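Local coordinates for glucose-6-phosphate 1-dehydrogenase (Mycobacterium avium, PDB 4LGV), which catalyses the oxidation of glucose 6-phosphate to 6-phosphogluconolactone, the entry step of the pentose phosphate pathway, probably with NADP+ as hydride acceptor, at residues A[131-136]-A[158-163]; A[187-192]-A[429-434]; A[33-38]-A[62-67]; A[109-114]-A[142-147]. All blocks are in the same frame, centred on the assembly; numbering follows the deposited sequence.

Contact 1 (A[131-136]-A[158-163])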
loop_
_atom_site.group_PDB
_atom_site.type_symbol
_atom_site.label_atom_id
_atom_site.label_comp_id
_atom_site.label_asym_id
_atom_site.label_seq_id
_atom_site.Cartn_x
_atom_site.Cartn_y
_atom_site.Cartn_z
ATOM N N LEU A 131 -29.527 26.770 29.572
ATOM C CA LEU A 131 -28.295 27.168 28.881
ATOM C C LEU A 131 -27.989 28.594 29.254
ATOM O O LEU A 131 -28.766 29.474 28.938
ATOM C CB LEU A 131 -28.433 27.074 27.355
ATOM C CG LEU A 131 -27.244 27.627 26.582
ATOM C CD1 LEU A 131 -25.960 26.866 26.933
ATOM C CD2 LEU A 131 -27.411 27.533 25.068
ATOM N N TYR A 132 -26.840 28.849 29.861
ATOM C CA TYR A 132 -26.374 30.217 30.133
ATOM C C TYR A 132 -25.399 30.633 29.069
ATOM O O TYR A 132 -24.372 30.005 28.904
ATOM C CB TYR A 132 -25.646 30.300 31.475
ATOM C CG TYR A 132 -26.503 29.896 32.663
ATOM C CD1 TYR A 132 -27.418 30.780 33.194
ATOM C CD2 TYR A 132 -26.395 28.645 33.229
ATOM C CE1 TYR A 132 -28.234 30.431 34.253
ATOM C CE2 TYR A 132 -27.175 28.283 34.321
ATOM C CZ TYR A 132 -28.107 29.175 34.815
ATOM O OH TYR A 132 -28.891 28.826 35.882
ATOM N N TYR A 133 -25.735 31.663 28.313
ATOM C CA TYR A 133 -24.904 32.131 27.206
ATOM C C TYR A 133 -24.279 33.460 27.570
ATOM O O TYR A 133 -24.982 34.451 27.786
ATOM C CB TYR A 133 -25.768 32.253 25.936
ATOM C CG TYR A 133 -25.052 32.839 24.764
ATOM C CD1 TYR A 133 -23.762 32.444 24.450
ATOM C CD2 TYR A 133 -25.656 33.766 23.949
ATOM C CE1 TYR A 133 -23.088 32.969 23.372
ATOM C CE2 TYR A 133 -24.991 34.295 22.869
ATOM C CZ TYR A 133 -23.710 33.877 22.575
ATOM O OH TYR A 133 -23.008 34.400 21.501
ATOM N N LEU A 134 -22.955 33.477 27.681
ATOM C CA LEU A 134 -22.262 34.645 28.195
ATOM C C LEU A 134 -21.623 35.449 27.085
ATOM O O LEU A 134 -20.528 35.135 26.668
ATOM C CB LEU A 134 -21.205 34.239 29.226
ATOM C CG LEU A 134 -21.636 33.208 30.278
ATOM C CD1 LEU A 134 -20.543 33.064 31.333
ATOM C CD2 LEU A 134 -22.937 33.523 30.961
ATOM N N GLU A 135 -22.307 36.493 26.630
ATOM C CA GLU A 135 -21.712 37.398 25.657
ATOM C C GLU A 135 -21.272 38.639 26.417
ATOM O O GLU A 135 -21.787 39.716 26.253
ATOM C CB GLU A 135 -22.623 37.749 24.476
ATOM C CG GLU A 135 -24.117 37.666 24.732
ATOM C CD GLU A 135 -24.900 37.944 23.475
ATOM O OE1 GLU A 135 -24.311 37.873 22.361
ATOM O OE2 GLU A 135 -26.080 38.281 23.601
ATOM N N MET A 136 -20.271 38.449 27.236
ATOM C CA MET A 136 -19.777 39.512 28.095
ATOM C C MET A 136 -18.265 39.513 28.054
ATOM O O MET A 136 -17.642 38.560 27.557
ATOM C CB MET A 136 -20.350 39.359 29.502
ATOM C CG MET A 136 -21.553 40.277 29.659
ATOM S SD MET A 136 -22.262 40.035 31.252
ATOM C CE MET A 136 -23.183 41.515 31.657
ATOM N N ARG A 158 -25.803 24.046 31.165
ATOM C CA ARG A 158 -24.596 24.219 30.388
ATOM C C ARG A 158 -24.278 25.706 30.339
ATOM O O ARG A 158 -25.171 26.535 30.502
ATOM C CB ARG A 158 -24.762 23.673 28.979
ATOM C CG ARG A 158 -25.004 22.164 28.949
ATOM C CD ARG A 158 -24.988 21.623 27.520
ATOM N NE ARG A 158 -25.453 20.249 27.511
ATOM C CZ ARG A 158 -26.704 19.861 27.281
ATOM N NH1 ARG A 158 -27.679 20.746 27.006
ATOM N NH2 ARG A 158 -26.977 18.560 27.304
ATOM N N VAL A 159 -23.021 26.028 30.063
ATOM C CA VAL A 159 -22.564 27.401 29.973
ATOM C C VAL A 159 -21.796 27.561 28.666
ATOM O O VAL A 159 -20.791 26.859 28.413
ATOM C CB VAL A 159 -21.641 27.742 31.131
ATOM C CG1 VAL A 159 -21.138 29.174 31.042
ATOM C CG2 VAL A 159 -22.375 27.532 32.428
ATOM N N ALA A 160 -22.271 28.489 27.838
ATOM C CA ALA A 160 -21.606 28.787 26.580
ATOM C C ALA A 160 -20.893 30.119 26.730
ATOM O O ALA A 160 -21.528 31.145 27.031
ATOM C CB ALA A 160 -22.613 28.836 25.480
ATOM N N VAL A 161 -19.587 30.119 26.509
ATOM C CA VAL A 161 -18.783 31.322 26.651
ATOM C C VAL A 161 -18.316 31.860 25.324
ATOM O O VAL A 161 -17.729 31.121 24.501
ATOM C CB VAL A 161 -17.534 31.121 27.592
ATOM C CG1 VAL A 161 -18.008 30.929 28.990
ATOM C CG2 VAL A 161 -16.705 29.935 27.197
ATOM N N GLU A 162 -18.540 33.156 25.109
ATOM C CA GLU A 162 -18.061 33.779 23.860
ATOM C C GLU A 162 -16.572 33.938 23.851
ATOM O O GLU A 162 -15.982 34.268 24.843
ATOM C CB GLU A 162 -18.694 35.174 23.638
ATOM C CG GLU A 162 -19.980 35.112 22.845
ATOM C CD GLU A 162 -19.753 34.559 21.467
ATOM O OE1 GLU A 162 -20.696 34.011 20.862
ATOM O OE2 GLU A 162 -18.631 34.654 20.973
ATOM N N LYS A 163 -15.973 33.741 22.700
ATOM C CA LYS A 163 -14.582 34.079 22.469
ATOM C C LYS A 163 -14.291 35.552 22.821
ATOM O O LYS A 163 -15.126 36.401 22.564
ATOM C CB LYS A 163 -14.389 33.871 20.969
ATOM C CG LYS A 163 -13.091 34.285 20.346
ATOM C CD LYS A 163 -13.128 33.734 18.930
ATOM C CE LYS A 163 -12.119 34.317 17.943
ATOM N NZ LYS A 163 -12.040 33.389 16.767
#
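Two neighbouring parallel strands of the coenzyme-binding sheet meet here, with Leu131 to Leu134 set beside Arg158 to Val161 and their axes 4.7 Å apart. Tyr132 is gripped through both backbone polar atoms: its N donates to Arg158 O at 2.9 Å, and its O accepts from Ala160 N at 2.8 Å. Leu134 repeats the pattern, its N meeting Ala160 O at 2.8 Å in a bond straight at both ends, while the bond from Glu162 N to Leu134 O is longer (3.2 Å). Strand 130-134, helix 141-150 and strand 158-162 form one beta-alpha-beta crossover of the Rossmann-type fold. On the face carrying Tyr132 and Leu134, branched aliphatic groups suit a dry layer: Leu134 CD1 touches Val159 CG1 at 3.9 Å and lies beside Val161 CG1. The other face holds Leu131, Tyr133 and Ala160. The small Ala160 lets the Tyr133 ring lie low over its neighbour strand, with CD1 3.9 Å from Ala160 CB. Tyr133 CG is anti to the backbone N (chi1 175°), which swings the phenol over towards Glu162. That carboxylate, turned 71° from the ring plane, meets the hydroxyl at the ring's edge; Tyr133 OH to Glu162 OE1 is modelled at 2.4 Å, so short that its exact length is doubtful. Glu162 OE1 is also hydrogen-bonded to His193 NE2, and Tyr133 OH also bonds to Tyr416 on helix 413-424.

Contact 2 (A[187-192]-A[429-434])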
loop_
_atom_site.group_PDB
_atom_site.type_symbol
_atom_site.label_atom_id
_atom_site.label_comp_id
_atom_site.label_asym_id
_atom_site.label_seq_id
_atom_site.Cartn_x
_atom_site.Cartn_y
_atom_site.Cartn_z
ATOM N N GLN A 187 -20.248 20.483 30.291
ATOM C CA GLN A 187 -21.171 21.604 30.494
ATOM C C GLN A 187 -20.579 22.880 29.901
ATOM O O GLN A 187 -21.237 23.933 29.928
ATOM C CB GLN A 187 -21.427 21.825 31.991
ATOM C CG GLN A 187 -22.108 20.663 32.706
ATOM C CD GLN A 187 -22.292 20.978 34.200
ATOM O OE1 GLN A 187 -21.365 20.767 34.998
ATOM N NE2 GLN A 187 -23.443 21.487 34.570
ATOM N N ILE A 188 -19.318 22.807 29.445
ATOM C CA ILE A 188 -18.646 23.973 28.934
ATOM C C ILE A 188 -18.641 23.988 27.397
ATOM O O ILE A 188 -18.090 23.094 26.782
ATOM C CB ILE A 188 -17.213 24.052 29.435
ATOM C CG1 ILE A 188 -17.190 24.089 30.948
ATOM C CG2 ILE A 188 -16.532 25.318 28.935
ATOM C CD1 ILE A 188 -15.821 23.840 31.523
ATOM N N LEU A 189 -19.183 25.056 26.810
ATOM C CA LEU A 189 -19.240 25.231 25.374
ATOM C C LEU A 189 -18.519 26.514 24.977
ATOM O O LEU A 189 -18.984 27.642 25.237
ATOM C CB LEU A 189 -20.696 25.298 24.928
ATOM C CG LEU A 189 -21.603 24.150 25.384
ATOM C CD1 LEU A 189 -23.057 24.376 25.010
ATOM C CD2 LEU A 189 -21.154 22.889 24.769
ATOM N N ARG A 190 -17.363 26.345 24.355
ATOM C CA ARG A 190 -16.545 27.498 24.012
ATOM C C ARG A 190 -16.916 27.947 22.604
ATOM O O ARG A 190 -16.590 27.268 21.646
ATOM C CB ARG A 190 -15.074 27.146 24.123
ATOM C CG ARG A 190 -14.731 26.582 25.488
ATOM C CD ARG A 190 -13.269 26.200 25.593
ATOM N NE ARG A 190 -12.963 25.690 26.925
ATOM C CZ ARG A 190 -13.219 24.445 27.338
ATOM N NH1 ARG A 190 -13.752 23.516 26.531
ATOM N NH2 ARG A 190 -12.903 24.112 28.559
ATOM N N VAL A 191 -17.621 29.079 22.499
ATOM C CA VAL A 191 -18.218 29.520 21.254
ATOM C C VAL A 191 -17.216 30.313 20.408
ATOM O O VAL A 191 -16.687 31.373 20.836
ATOM C CB VAL A 191 -19.419 30.424 21.536
ATOM C CG1 VAL A 191 -20.102 30.841 20.250
ATOM C CG2 VAL A 191 -20.452 29.736 22.457
ATOM N N ASP A 192 -16.933 29.791 19.222
ATOM C CA ASP A 192 -16.056 30.467 18.267
ATOM C C ASP A 192 -16.786 30.462 16.949
ATOM O O ASP A 192 -16.970 29.409 16.349
ATOM C CB ASP A 192 -14.714 29.737 18.162
ATOM C CG ASP A 192 -13.715 30.432 17.215
ATOM O OD1 ASP A 192 -14.127 31.174 16.306
ATOM O OD2 ASP A 192 -12.492 30.250 17.415
ATOM N N GLN A 429 -20.179 18.972 18.831
ATOM C CA GLN A 429 -19.229 18.722 17.749
ATOM C C GLN A 429 -18.469 19.970 17.282
ATOM O O GLN A 429 -17.341 19.887 16.836
ATOM C CB GLN A 429 -19.925 18.001 16.578
ATOM C CG GLN A 429 -20.461 18.812 15.427
ATOM C CD GLN A 429 -21.311 17.983 14.441
ATOM O OE1 GLN A 429 -21.103 16.784 14.280
ATOM N NE2 GLN A 429 -22.270 18.640 13.783
ATOM N N LEU A 430 -19.123 21.112 17.384
ATOM C CA LEU A 430 -18.575 22.370 16.925
ATOM C C LEU A 430 -17.934 23.208 18.029
ATOM O O LEU A 430 -17.605 24.337 17.815
ATOM C CB LEU A 430 -19.666 23.194 16.269
ATOM C CG LEU A 430 -20.429 22.519 15.119
ATOM C CD1 LEU A 430 -21.626 23.359 14.751
ATOM C CD2 LEU A 430 -19.492 22.323 13.922
ATOM N N PHE A 431 -17.710 22.601 19.187
ATOM C CA PHE A 431 -17.149 23.278 20.328
ATOM C C PHE A 431 -15.893 22.539 20.795
ATOM O O PHE A 431 -15.948 21.413 21.233
ATOM C CB PHE A 431 -18.177 23.353 21.431
ATOM C CG PHE A 431 -19.435 24.117 21.044
ATOM C CD1 PHE A 431 -19.455 25.489 21.082
ATOM C CD2 PHE A 431 -20.574 23.451 20.634
ATOM C CE1 PHE A 431 -20.580 26.186 20.707
ATOM C CE2 PHE A 431 -21.713 24.146 20.267
ATOM C CZ PHE A 431 -21.721 25.504 20.320
ATOM N N ALA A 432 -14.761 23.213 20.698
ATOM C CA ALA A 432 -13.500 22.626 21.033
ATOM C C ALA A 432 -13.462 22.201 22.498
ATOM O O ALA A 432 -13.981 22.872 23.399
ATOM C CB ALA A 432 -12.381 23.632 20.719
ATOM N N ARG A 433 -12.830 21.074 22.726
ATOM C CA ARG A 433 -12.716 20.500 24.046
ATOM C C ARG A 433 -11.395 20.948 24.660
ATOM O O ARG A 433 -10.446 21.309 23.953
ATOM C CB ARG A 433 -12.788 18.983 23.955
ATOM C CG ARG A 433 -13.064 18.271 25.267
ATOM C CD ARG A 433 -13.273 16.771 25.094
ATOM N NE ARG A 433 -12.048 16.084 24.644
ATOM C CZ ARG A 433 -11.979 14.796 24.262
ATOM N NH1 ARG A 433 -13.062 14.006 24.287
ATOM N NH2 ARG A 433 -10.829 14.279 23.864
ATOM N N GLU A 434 -11.358 20.941 25.981
ATOM C CA GLU A 434 -10.256 21.484 26.764
ATOM C C GLU A 434 -8.869 20.973 26.355
ATOM O O GLU A 434 -7.908 21.745 26.229
ATOM C CB GLU A 434 -10.611 21.207 28.228
ATOM C CG GLU A 434 -9.542 21.122 29.294
ATOM C CD GLU A 434 -10.085 20.426 30.608
ATOM O OE1 GLU A 434 -9.574 19.358 31.001
ATOM O OE2 GLU A 434 -11.038 20.916 31.268
HETATM O O HOH W 1 -16.109 23.782 24.305
HETATM O O HOH W 2 -17.219 26.917 18.689
HETATM O O HOH W 3 -14.633 26.323 20.163
#
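Arg190 and Phe431, the two residues that lose most surface to this contact, join strand 188-191, an outermost strand, within this chain, of the parallel Rossmann-type sheet, to the loop that leads into helix 434-449. The long arm of Arg190 is extended from CG to NE, which carries its guanidinium across to the loop. Its NH1 donates to Ala432 O at 3.2 Å in a bent bond (143°), the acceptor lying somewhat out of the guanidinium plane. Ile188 CG2 covers the centre of one guanidinium face, 3.8 Å above it. Glu185 and Asn176 also hold the group, and Glu185 accepts from Glu434 N as well, so one carboxylate ties both the arginine and the first turn of the helix. Phe431 fills the apolar part. CG anti to the carbonyl carbon (chi1 -61°) directs the ring at the strand, with Arg190 O at its edge, 3.4 Å from Phe431 CD1, and Leu189 CB over one face in a CH-pi contact 4.3 Å from the centroid. Val191 CG2 lies 4.0 Å from Phe431 CE1. Waters bridge the backbones: one links Arg190 N, Ile188 O and Ala432 O, and another donates to Arg190 O at 2.6 Å and accepts from Ala432 N at 3.2 Å.

Contact 3 (A[33-38]-A[62-67])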
loop_
_atom_site.group_PDB
_atom_site.type_symbol
_atom_site.label_atom_id
_atom_site.label_comp_id
_atom_site.label_asym_id
_atom_site.label_seq_id
_atom_site.Cartn_x
_atom_site.Cartn_y
_atom_site.Cartn_z
ATOM N N LEU A 33 -33.231 29.547 28.033
ATOM C CA LEU A 33 -32.040 30.229 27.556
ATOM C C LEU A 33 -31.855 31.513 28.391
ATOM O O LEU A 33 -32.731 32.390 28.405
ATOM C CB LEU A 33 -32.170 30.566 26.070
ATOM C CG LEU A 33 -31.017 31.379 25.452
ATOM C CD1 LEU A 33 -29.686 30.670 25.580
ATOM C CD2 LEU A 33 -31.281 31.650 23.974
ATOM N N VAL A 34 -30.689 31.651 28.999
ATOM C CA VAL A 34 -30.365 32.814 29.773
ATOM C C VAL A 34 -29.144 33.494 29.163
ATOM O O VAL A 34 -28.049 32.896 29.120
ATOM C CB VAL A 34 -30.046 32.416 31.233
ATOM C CG1 VAL A 34 -29.710 33.627 32.024
ATOM C CG2 VAL A 34 -31.217 31.659 31.854
ATOM N N ILE A 35 -29.302 34.753 28.734
ATOM C CA ILE A 35 -28.230 35.443 28.007
ATOM C C ILE A 35 -27.670 36.575 28.815
ATOM O O ILE A 35 -28.346 37.580 29.004
ATOM C CB ILE A 35 -28.746 36.052 26.669
ATOM C CG1 ILE A 35 -29.303 34.961 25.787
ATOM C CG2 ILE A 35 -27.626 36.763 25.920
ATOM C CD1 ILE A 35 -30.038 35.437 24.557
ATOM N N PHE A 36 -26.432 36.425 29.273
ATOM C CA PHE A 36 -25.731 37.520 29.920
ATOM C C PHE A 36 -25.078 38.361 28.857
ATOM O O PHE A 36 -24.332 37.837 28.012
ATOM C CB PHE A 36 -24.677 37.021 30.891
ATOM C CG PHE A 36 -25.238 36.417 32.160
ATOM C CD1 PHE A 36 -25.869 35.187 32.154
ATOM C CD2 PHE A 36 -25.144 37.104 33.381
ATOM C CE1 PHE A 36 -26.395 34.639 33.329
ATOM C CE2 PHE A 36 -25.661 36.557 34.559
ATOM C CZ PHE A 36 -26.288 35.321 34.535
ATOM N N GLY A 37 -25.361 39.665 28.893
ATOM C CA GLY A 37 -24.772 40.631 27.946
ATOM C C GLY A 37 -25.719 41.013 26.807
ATOM O O GLY A 37 -25.284 41.403 25.747
ATOM N N ILE A 38 -27.015 40.946 27.069
ATOM C CA ILE A 38 -28.055 41.091 26.035
ATOM C C ILE A 38 -28.141 42.508 25.457
ATOM O O ILE A 38 -28.712 42.704 24.379
ATOM C CB ILE A 38 -29.422 40.634 26.595
ATOM C CG1 ILE A 38 -30.440 40.435 25.502
ATOM C CG2 ILE A 38 -29.954 41.648 27.582
ATOM C CD1 ILE A 38 -30.159 39.273 24.614
ATOM N N HIS A 62 -38.888 27.781 23.998
ATOM C CA HIS A 62 -38.653 27.974 25.410
ATOM C C HIS A 62 -38.409 29.458 25.745
ATOM O O HIS A 62 -37.996 30.234 24.895
ATOM C CB HIS A 62 -37.453 27.108 25.859
ATOM C CG HIS A 62 -37.695 25.635 25.730
ATOM N ND1 HIS A 62 -37.145 24.873 24.717
ATOM C CD2 HIS A 62 -38.514 24.806 26.422
ATOM C CE1 HIS A 62 -37.579 23.623 24.823
ATOM N NE2 HIS A 62 -38.419 23.564 25.843
ATOM N N PRO A 63 -38.653 29.851 26.992
ATOM C CA PRO A 63 -38.392 31.211 27.396
ATOM C C PRO A 63 -36.902 31.637 27.344
ATOM O O PRO A 63 -35.975 30.799 27.405
ATOM C CB PRO A 63 -38.923 31.252 28.832
ATOM C CG PRO A 63 -39.813 30.030 28.975
ATOM C CD PRO A 63 -39.155 29.021 28.108
ATOM N N ILE A 64 -36.714 32.937 27.186
ATOM C CA ILE A 64 -35.418 33.545 27.096
ATOM C C ILE A 64 -35.354 34.663 28.086
ATOM O O ILE A 64 -36.174 35.568 28.052
ATOM C CB ILE A 64 -35.155 34.133 25.713
ATOM C CG1 ILE A 64 -35.347 33.058 24.646
ATOM C CG2 ILE A 64 -33.720 34.665 25.663
ATOM C CD1 ILE A 64 -35.276 33.599 23.244
ATOM N N ILE A 65 -34.368 34.602 28.974
ATOM C CA ILE A 65 -34.147 35.661 29.973
ATOM C C ILE A 65 -32.894 36.420 29.583
ATOM O O ILE A 65 -31.815 35.846 29.563
ATOM C CB ILE A 65 -33.967 35.049 31.368
ATOM C CG1 ILE A 65 -35.202 34.270 31.758
ATOM C CG2 ILE A 65 -33.672 36.128 32.382
ATOM C CD1 ILE A 65 -35.059 33.541 33.060
ATOM N N GLY A 66 -33.040 37.698 29.255
ATOM C CA GLY A 66 -31.918 38.589 29.027
ATOM C C GLY A 66 -31.427 39.202 30.320
ATOM O O GLY A 66 -32.241 39.642 31.152
ATOM N N VAL A 67 -30.092 39.261 30.478
ATOM C CA VAL A 67 -29.461 39.877 31.643
ATOM C C VAL A 67 -28.388 40.891 31.243
ATOM O O VAL A 67 -27.594 40.634 30.359
ATOM C CB VAL A 67 -28.798 38.824 32.539
ATOM C CG1 VAL A 67 -28.208 39.470 33.769
ATOM C CG2 VAL A 67 -29.785 37.734 32.963
#
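Phe36 carries CG anti to its carbonyl carbon (chi1 -72°) and Val67 carries CG1 anti to its backbone N (chi1 -177°), and with these torsions the two side chains run alongside each other, Val67 CB over the rim of one ring face and Val67 CG1 3.9 Å from Phe36 CD2. They sit at the C-terminal ends of the paired strands in the first beta-alpha-beta unit of a Rossmann-type fold, strand 32-36, helix 41-56 and strand 64-68. The beta-branched residues Val34, Ile35, Ile64 and Ile65 suit parallel strands and pack on both faces of the sheet: Ile35 CD1 reaches Ile64 CG2 at 3.9 Å. Regular bonds knit the backbones, Ile65 N to Leu33 O at 2.8 Å and Ile35 N to Ile65 O at 2.9 Å. Beyond the strand the chain turns at Gly37, whose positive phi (101°) suits glycine; this is probably the first glycine of the family's Gly-X-X-Gly-Asp coenzyme-binding fingerprint. The turn is tied back through Val67 O, which accepts from Gly37 N at 2.8 Å and, weakly, from Ile38 N at 3.4 Å. Gly66, bare of a side chain, allows Ile38 to settle on its backbone, with Ile38 CG2 3.9 Å from Gly66 CA.

Contact 4 (A[109-114]-A[142-147])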
loop_
_atom_site.group_PDB
_atom_site.type_symbol
_atom_site.label_atom_id
_atom_site.label_comp_id
_atom_site.label_asym_id
_atom_site.label_seq_id
_atom_site.Cartn_x
_atom_site.Cartn_y
_atom_site.Cartn_z
ATOM N N GLY A 109 -28.980 44.105 36.548
ATOM C CA GLY A 109 -28.198 44.132 37.765
ATOM C C GLY A 109 -26.729 44.005 37.490
ATOM O O GLY A 109 -26.318 43.969 36.339
ATOM N N ASP A 110 -25.957 43.920 38.568
ATOM C CA ASP A 110 -24.515 43.791 38.520
ATOM C C ASP A 110 -24.177 42.313 38.649
ATOM O O ASP A 110 -24.508 41.656 39.663
ATOM C CB ASP A 110 -23.885 44.553 39.703
ATOM C CG ASP A 110 -22.353 44.756 39.578
ATOM O OD1 ASP A 110 -21.684 43.880 39.024
ATOM O OD2 ASP A 110 -21.811 45.769 40.083
ATOM N N VAL A 111 -23.453 41.812 37.658
ATOM C CA VAL A 111 -23.085 40.389 37.588
ATOM C C VAL A 111 -22.095 39.957 38.638
ATOM O O VAL A 111 -21.924 38.772 38.839
ATOM C CB VAL A 111 -22.530 39.998 36.195
ATOM C CG1 VAL A 111 -23.629 40.095 35.156
ATOM C CG2 VAL A 111 -21.359 40.873 35.796
ATOM N N THR A 112 -21.452 40.904 39.316
ATOM C CA THR A 112 -20.599 40.567 40.464
ATOM C C THR A 112 -21.373 40.553 41.781
ATOM O O THR A 112 -20.803 40.220 42.791
ATOM C CB THR A 112 -19.383 41.546 40.612
ATOM O OG1 THR A 112 -19.825 42.893 40.796
ATOM C CG2 THR A 112 -18.509 41.481 39.369
ATOM N N ASP A 113 -22.654 40.927 41.780
ATOM C CA ASP A 113 -23.453 40.988 43.029
ATOM C C ASP A 113 -24.386 39.779 43.193
ATOM O O ASP A 113 -25.168 39.447 42.276
ATOM C CB ASP A 113 -24.302 42.273 43.086
ATOM C CG ASP A 113 -23.467 43.568 43.405
ATOM O OD1 ASP A 113 -22.379 43.489 44.058
ATOM O OD2 ASP A 113 -23.913 44.702 42.998
ATOM N N THR A 114 -24.376 39.177 44.373
ATOM C CA THR A 114 -25.241 38.036 44.649
ATOM C C THR A 114 -26.745 38.293 44.478
ATOM O O THR A 114 -27.489 37.373 44.169
ATOM C CB THR A 114 -24.974 37.415 46.044
ATOM O OG1 THR A 114 -25.158 38.399 47.046
ATOM C CG2 THR A 114 -23.538 36.867 46.162
ATOM N N ALA A 142 -15.733 33.969 34.861
ATOM C CA ALA A 142 -15.550 33.195 36.083
ATOM C C ALA A 142 -16.424 33.753 37.193
ATOM O O ALA A 142 -17.109 32.996 37.872
ATOM C CB ALA A 142 -14.091 33.169 36.484
ATOM N N PRO A 143 -16.442 35.080 37.353
ATOM C CA PRO A 143 -17.323 35.614 38.393
ATOM C C PRO A 143 -18.793 35.234 38.215
ATOM O O PRO A 143 -19.458 34.946 39.200
ATOM C CB PRO A 143 -17.127 37.131 38.274
ATOM C CG PRO A 143 -15.724 37.289 37.795
ATOM C CD PRO A 143 -15.501 36.113 36.858
ATOM N N ILE A 144 -19.290 35.238 36.974
ATOM C CA ILE A 144 -20.670 34.863 36.706
ATOM C C ILE A 144 -20.913 33.389 37.058
ATOM O O ILE A 144 -21.886 33.026 37.722
ATOM C CB ILE A 144 -21.017 35.101 35.219
ATOM C CG1 ILE A 144 -21.085 36.591 34.935
ATOM C CG2 ILE A 144 -22.355 34.452 34.877
ATOM C CD1 ILE A 144 -21.100 36.959 33.473
ATOM N N VAL A 145 -20.034 32.530 36.579
ATOM C CA VAL A 145 -20.181 31.080 36.785
ATOM C C VAL A 145 -20.035 30.725 38.278
ATOM O O VAL A 145 -20.771 29.896 38.828
ATOM C CB VAL A 145 -19.143 30.336 35.940
ATOM C CG1 VAL A 145 -19.016 28.895 36.388
ATOM C CG2 VAL A 145 -19.545 30.360 34.478
ATOM N N GLU A 146 -19.107 31.383 38.940
ATOM C CA GLU A 146 -18.939 31.209 40.401
ATOM C C GLU A 146 -20.176 31.670 41.148
ATOM O O GLU A 146 -20.584 31.044 42.107
ATOM C CB GLU A 146 -17.698 31.941 40.885
ATOM C CG GLU A 146 -16.440 31.137 40.565
ATOM C CD GLU A 146 -15.152 31.944 40.565
ATOM O OE1 GLU A 146 -15.183 33.160 40.820
ATOM O OE2 GLU A 146 -14.101 31.336 40.263
ATOM N N ASN A 147 -20.800 32.744 40.683
ATOM C CA ASN A 147 -22.048 33.214 41.277
ATOM C C ASN A 147 -23.232 32.320 40.975
ATOM O O ASN A 147 -24.114 32.140 41.824
ATOM C CB ASN A 147 -22.359 34.645 40.833
ATOM C CG ASN A 147 -21.793 35.693 41.800
ATOM O OD1 ASN A 147 -22.278 35.837 42.916
ATOM N ND2 ASN A 147 -20.704 36.340 41.411
#
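Pro143 O is gripped twice by Asn147, the residue that meets Val111 and Thr114 across this contact. Asn147 N donates to Pro143 O at 3.0 Å as the ordinary helical bond, and Asn147 ND2 donates to the same oxygen at 2.9 Å from the opposite face of its carbonyl plane. Folding the amide back onto its own helix helps to set its rotation, though the bond is bent (147°) and well out of that plane; asparagine is short enough to reach a carbonyl one turn earlier. The other end of the amide, Asn147 OD1, faces the loop and touches Thr114 CG2 at 3.6 Å, the two side chains crossing at about a right angle. Thr114 offers its methyl because CG2 is anti to the carbonyl carbon. Asn147 ND2 lies 3.7 Å from Val111 O, which bonds to the hydroxyl of Tyr117. Deeper in, the contact is apolar: Val111 CB rests 3.9 Å from Ile144 CG1, and both residues lean on Phe36 of the sheet. The loop has its own clasp, in which Asp110 OD1 accepts from Thr112 N at 3.0 Å and from Thr112 OG1 at 2.8 Å, both from one face of the carboxylate. Aspartate and threonine fit this exposed bend, an Asx turn within a type I turn, which links strand 104-108 to helix 114-123 and packs against helix 141-150 on one side of the Rossmann-type sheet.

Contacts 3 and 1 and strand 188-191 of contact 2 follow one another across a single parallel sheet. Contacts 3 and 1 have centres 10 Å apart and are stitched by Tyr133 N to Val34 O (2.7 Å); contacts 1 and 2, also 10 Å apart, are joined by Val161 N to Leu189 O (2.8 Å). Contact 4 covers one face, where Phe36 CD2 meets Val111 CG1 at 3.8 Å and Leu134 CD2 meets Ile144 CG2 at 4.1 Å. Contact 2, 22 Å from contact 4 between centres, brings in the later part of the chain. In Rossmann-type folds the coenzyme lies across the C-terminal strand ends, so the turn at Gly37 probably borders its site.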